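Side-chain contacts in polyporopepsin (Irpex lacteus, PDB 1WKR), which cleaves peptide bonds as a pepsin-family aspartic endopeptidase of broad specificity that clots milk: residues D130-S134 against Q135-P139; G309-F312 against L313-F316. All coordinates share one frame; numbering follows the deposited sequence.

In the fold
Both contacts sit where a short helix ends and the chain turns toward a strand, in a largely beta protein that folds as a pepsin-like aspartic proteinase. Interaction 1 comes first along the chain, between helix 128-134 and strand 142-146, its centre about 22 Å from the centre of the chain and away from the catalytic aspartates. Interaction 2 follows much later, on helix 310-313 just ahead of strand 316-321, with Gly309 about 5 Å from the side chain of the active-site residue Asp212. The centres of interactions 1 and 2 lie about 27 Å apart, their nearest atoms about 18 Å apart. The strands they lead into, 142-146 and 316-321, nevertheless pair antiparallel, which joins the two turns.

Interaction 1 (D130-S134 against Q135-P139); sequences DNLFS and QGTIP
Gln135 N closes the last regular turn of helix 128-134 by bonding to Asn131 O, and the backbone then leaves the helix in a Schellman motif. Gly136 takes the positive phi of 93° that reverses the chain, where a CB would press on the preceding carbonyl oxygen. Gly136 N reaches back to Phe133 O at 3.0 Å, from above the carbonyl plane. Leu132 O takes two donors: a weak bond from Thr137 N, and a straighter one from Ile138 N at 3.3 Å, with an N-H...O angle of 158°. The chain is thereby folded back beside the helix end. The side chain of Gln135 runs alongside that of Leu132 and points the same way. Its CG lies between the backbone N and the carbonyl carbon, chi1 82°, and the extended chain beyond carries Gln135 NE2 to 3.7 Å from Leu132 CD2. Gln135 NE2 bonds to Thr137 OG1 at 2.8 Å and also to Thr83 O in strand 82-96, so the amide ties the turn to that strand. An alanine here would remove this amide and is likely to leave Thr137 OG1 and Thr83 O without that donor and one side of Leu132 less covered. On the apolar side, Ile138 lays CD1 against Leu132 CB at 3.8 Å, and both side chains rest on Phe162 of strand 155-162. The Phe133 ring meets the returning backbone instead: Pro139 O lies at the ring's edge, near its plane, 3.6 Å from CE1.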
loop_
_atom_site.group_PDB
_atom_site.type_symbol
_atom_site.label_atom_id
_atom_site.label_comp_id
_atom_site.label_asym_id
_atom_site.label_seq_id
_atom_site.Cartn_x
_atom_site.Cartn_y
_atom_site.Cartn_z
ATOM N N ASP A 130 12.636 -6.854 -8.237
ATOM C CA ASP A 130 13.944 -6.741 -8.856
ATOM C C ASP A 130 14.542 -8.112 -9.177
ATOM O O ASP A 130 15.090 -8.287 -10.260
ATOM C CB ASP A 130 14.921 -6.019 -7.891
ATOM C CG ASP A 130 14.660 -4.598 -7.739
ATOM O OD1 ASP A 130 14.066 -3.950 -8.606
ATOM O OD2 ASP A 130 15.124 -4.052 -6.668
ATOM N N ASN A 131 14.454 -9.061 -8.248
ATOM C CA ASN A 131 15.013 -10.382 -8.477
ATOM C C ASN A 131 14.270 -11.167 -9.515
ATOM O O ASN A 131 14.885 -11.874 -10.357
ATOM C CB ASN A 131 15.112 -11.171 -7.170
ATOM C CG ASN A 131 16.228 -10.684 -6.285
ATOM O OD1 ASN A 131 17.289 -10.261 -6.752
ATOM N ND2 ASN A 131 16.003 -10.740 -4.964
ATOM N N LEU A 132 12.940 -11.141 -9.519
ATOM C CA LEU A 132 12.150 -11.784 -10.558
ATOM C C LEU A 132 12.605 -11.264 -11.930
ATOM O O LEU A 132 12.644 -12.059 -12.893
ATOM C CB LEU A 132 10.667 -11.474 -10.383
ATOM C CG LEU A 132 10.031 -12.322 -9.243
ATOM C CD1 LEU A 132 8.639 -11.723 -8.942
ATOM C CD2 LEU A 132 9.896 -13.781 -9.638
ATOM N N PHE A 133 12.885 -9.975 -12.053
ATOM C CA PHE A 133 13.326 -9.448 -13.328
ATOM C C PHE A 133 14.757 -9.797 -13.623
ATOM O O PHE A 133 15.063 -10.274 -14.752
ATOM C CB PHE A 133 13.134 -7.934 -13.336
ATOM C CG PHE A 133 13.648 -7.381 -14.645
ATOM C CD1 PHE A 133 12.957 -7.670 -15.838
ATOM C CD2 PHE A 133 14.860 -6.655 -14.710
ATOM C CE1 PHE A 133 13.523 -7.275 -17.087
ATOM C CE2 PHE A 133 15.343 -6.241 -15.968
ATOM C CZ PHE A 133 14.690 -6.562 -17.105
ATOM N N SER A 134 15.703 -9.637 -12.701
ATOM C CA SER A 134 17.133 -9.863 -13.052
ATOM C C SER A 134 17.370 -11.349 -13.267
ATOM O O SER A 134 18.334 -11.664 -14.040
ATOM C CB SER A 134 18.036 -9.311 -11.929
ATOM O OG SER A 134 17.837 -10.011 -10.746
ATOM N N GLN A 135 16.622 -12.239 -12.705
ATOM C CA GLN A 135 16.814 -13.658 -12.950
ATOM C C GLN A 135 16.141 -14.093 -14.238
ATOM O O GLN A 135 16.283 -15.288 -14.618
ATOM C CB GLN A 135 16.275 -14.456 -11.748
ATOM C CG GLN A 135 14.833 -14.666 -11.779
ATOM C CD GLN A 135 14.253 -15.274 -10.403
ATOM O OE1 GLN A 135 15.001 -15.323 -9.407
ATOM N NE2 GLN A 135 12.975 -15.590 -10.422
ATOM N N GLY A 136 15.467 -13.219 -14.930
ATOM C CA GLY A 136 14.932 -13.542 -16.266
ATOM C C GLY A 136 13.570 -14.044 -16.221
ATOM O O GLY A 136 13.021 -14.491 -17.259
ATOM N N THR A 137 12.850 -14.117 -15.079
ATOM C CA THR A 137 11.533 -14.736 -14.972
ATOM C C THR A 137 10.431 -13.794 -15.546
ATOM O O THR A 137 9.593 -14.268 -16.431
ATOM C CB THR A 137 11.222 -15.025 -13.569
ATOM O OG1 THR A 137 12.262 -15.923 -13.084
ATOM C CG2 THR A 137 9.833 -15.769 -13.419
ATOM N N ILE A 138 10.419 -12.541 -15.237
ATOM C CA ILE A 138 9.342 -11.636 -15.719
ATOM C C ILE A 138 9.894 -10.732 -16.787
ATOM O O ILE A 138 11.111 -10.406 -16.760
ATOM C CB ILE A 138 8.700 -10.879 -14.536
ATOM C CG1 ILE A 138 9.690 -9.918 -13.852
ATOM C CG2 ILE A 138 8.101 -11.880 -13.595
ATOM C CD1 ILE A 138 9.025 -9.069 -12.748
ATOM N N PRO A 139 9.127 -10.308 -17.738
ATOM C CA PRO A 139 9.698 -9.697 -18.946
ATOM C C PRO A 139 10.044 -8.200 -18.783
ATOM O O PRO A 139 10.873 -7.677 -19.540
ATOM C CB PRO A 139 8.606 -9.855 -20.014
ATOM C CG PRO A 139 7.317 -10.028 -19.246
ATOM C CD PRO A 139 7.706 -10.719 -17.953
#

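Interaction 2 (G309-F312 against L313-F316); sequences GLTF and LERF
Phe312 and Phe316 set their rings obliquely, planes at 33° and centroids 4.8 Å apart, where helix 310-313 gives way to strand 316-321. Phe316 offers the CD2 corner of its ring to one face of Phe312, meeting it toward the rim with CD2 3.6 Å from Phe312 CZ. Phe312 has CG anti to its backbone N (chi1 177°), which swings the ring toward Phe316; Phe258 adds an edge-to-face partner. In the plane of the Phe312 ring, Leu313 CD2 touches the edge at CD1. One turn along, on the same side, Leu310 CD2 lies 3.5 Å from Glu314 CD, the side chains crossing at a slant, while Glu314 OE2 bonds to Asn9 ND2. Backbone bonds fix these positions: Leu313 N to the O of Gly309, the N-cap residue, in the carbonyl plane, Glu314 N to Leu310 O, and Arg315 N to Phe312 O at 3.0 Å. Leu310 and Thr311 form backbone hydrogen bonds with Thr215 and Thr216, just after the catalytic Asp212, tying the helix start to the active-site loop while its far end packs on Phe316. The guanidinium of buried Arg315 is satisfied within the protein, NH1 by Ala337 O and NH2 by Asn270 OD1, so its charge is probably tolerated.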
loop_
_atom_site.group_PDB
_atom_site.type_symbol
_atom_site.label_atom_id
_atom_site.label_comp_id
_atom_site.label_asym_id
_atom_site.label_seq_id
_atom_site.Cartn_x
_atom_site.Cartn_y
_atom_site.Cartn_z
ATOM N N GLY A 309 -3.561 5.576 0.013
ATOM C CA GLY A 309 -3.489 4.262 0.651
ATOM C C GLY A 309 -4.413 3.253 0.099
ATOM O O GLY A 309 -4.998 3.408 -0.979
ATOM N N LEU A 310 -4.517 2.138 0.834
ATOM C CA LEU A 310 -5.382 1.006 0.436
ATOM C C LEU A 310 -6.784 1.438 0.106
ATOM O O LEU A 310 -7.351 0.951 -0.856
ATOM C CB LEU A 310 -5.382 0.014 1.647
ATOM C CG LEU A 310 -6.266 -1.217 1.518
ATOM C CD1 LEU A 310 -5.702 -2.296 2.457
ATOM C CD2 LEU A 310 -7.714 -0.932 1.898
ATOM N N THR A 311 -7.354 2.387 0.852
ATOM C CA THR A 311 -8.727 2.801 0.657
ATOM C C THR A 311 -8.882 3.561 -0.646
ATOM O O THR A 311 -9.970 3.533 -1.256
ATOM C CB THR A 311 -9.238 3.618 1.845
ATOM O OG1 THR A 311 -8.243 4.656 2.178
ATOM C CG2 THR A 311 -9.532 2.753 3.066
ATOM N N PHE A 312 -7.834 4.235 -1.129
ATOM C CA PHE A 312 -7.838 4.837 -2.448
ATOM C C PHE A 312 -7.677 3.753 -3.512
ATOM O O PHE A 312 -8.412 3.744 -4.540
ATOM C CB PHE A 312 -6.660 5.849 -2.505
ATOM C CG PHE A 312 -6.463 6.524 -3.858
ATOM C CD1 PHE A 312 -5.627 5.966 -4.818
ATOM C CD2 PHE A 312 -7.060 7.736 -4.152
ATOM C CE1 PHE A 312 -5.410 6.584 -6.027
ATOM C CE2 PHE A 312 -6.826 8.361 -5.395
ATOM C CZ PHE A 312 -6.017 7.744 -6.321
ATOM N N LEU A 313 -6.751 2.819 -3.302
ATOM C CA LEU A 313 -6.442 1.792 -4.288
ATOM C C LEU A 313 -7.505 0.753 -4.431
ATOM O O LEU A 313 -7.555 0.020 -5.417
ATOM C CB LEU A 313 -5.101 1.162 -3.933
ATOM C CG LEU A 313 -3.927 2.144 -3.980
ATOM C CD1 LEU A 313 -2.680 1.541 -3.364
ATOM C CD2 LEU A 313 -3.651 2.597 -5.405
ATOM N N GLU A 314 -8.460 0.645 -3.467
ATOM C CA GLU A 314 -9.641 -0.165 -3.679
ATOM C C GLU A 314 -10.490 0.317 -4.854
ATOM O O GLU A 314 -11.339 -0.418 -5.354
ATOM C CB GLU A 314 -10.493 -0.249 -2.412
ATOM C CG GLU A 314 -9.926 -1.145 -1.326
ATOM C CD GLU A 314 -10.686 -1.075 -0.035
ATOM O OE1 GLU A 314 -11.023 0.069 0.371
ATOM O OE2 GLU A 314 -10.946 -2.090 0.599
ATOM N N ARG A 315 -10.269 1.566 -5.272
ATOM C CA ARG A 315 -11.030 2.188 -6.357
ATOM C C ARG A 315 -10.228 2.407 -7.623
ATOM O O ARG A 315 -10.827 2.805 -8.633
ATOM C CB ARG A 315 -11.623 3.492 -5.869
ATOM C CG ARG A 315 -12.547 3.375 -4.662
ATOM C CD ARG A 315 -13.798 2.587 -4.946
ATOM N NE ARG A 315 -14.683 2.391 -3.775
ATOM C CZ ARG A 315 -15.964 2.640 -3.786
ATOM N NH1 ARG A 315 -16.612 3.275 -4.771
ATOM N NH2 ARG A 315 -16.682 2.303 -2.681
ATOM N N PHE A 316 -8.909 2.194 -7.625
ATOM C CA PHE A 316 -8.052 2.451 -8.784
ATOM C C PHE A 316 -7.052 1.374 -8.924
ATOM O O PHE A 316 -6.380 0.974 -7.940
ATOM C CB PHE A 316 -7.378 3.820 -8.647
ATOM C CG PHE A 316 -8.392 4.953 -8.577
ATOM C CD1 PHE A 316 -9.029 5.380 -9.737
ATOM C CD2 PHE A 316 -8.725 5.544 -7.374
ATOM C CE1 PHE A 316 -9.986 6.335 -9.696
ATOM C CE2 PHE A 316 -9.705 6.541 -7.357
ATOM C CZ PHE A 316 -10.323 6.903 -8.498
#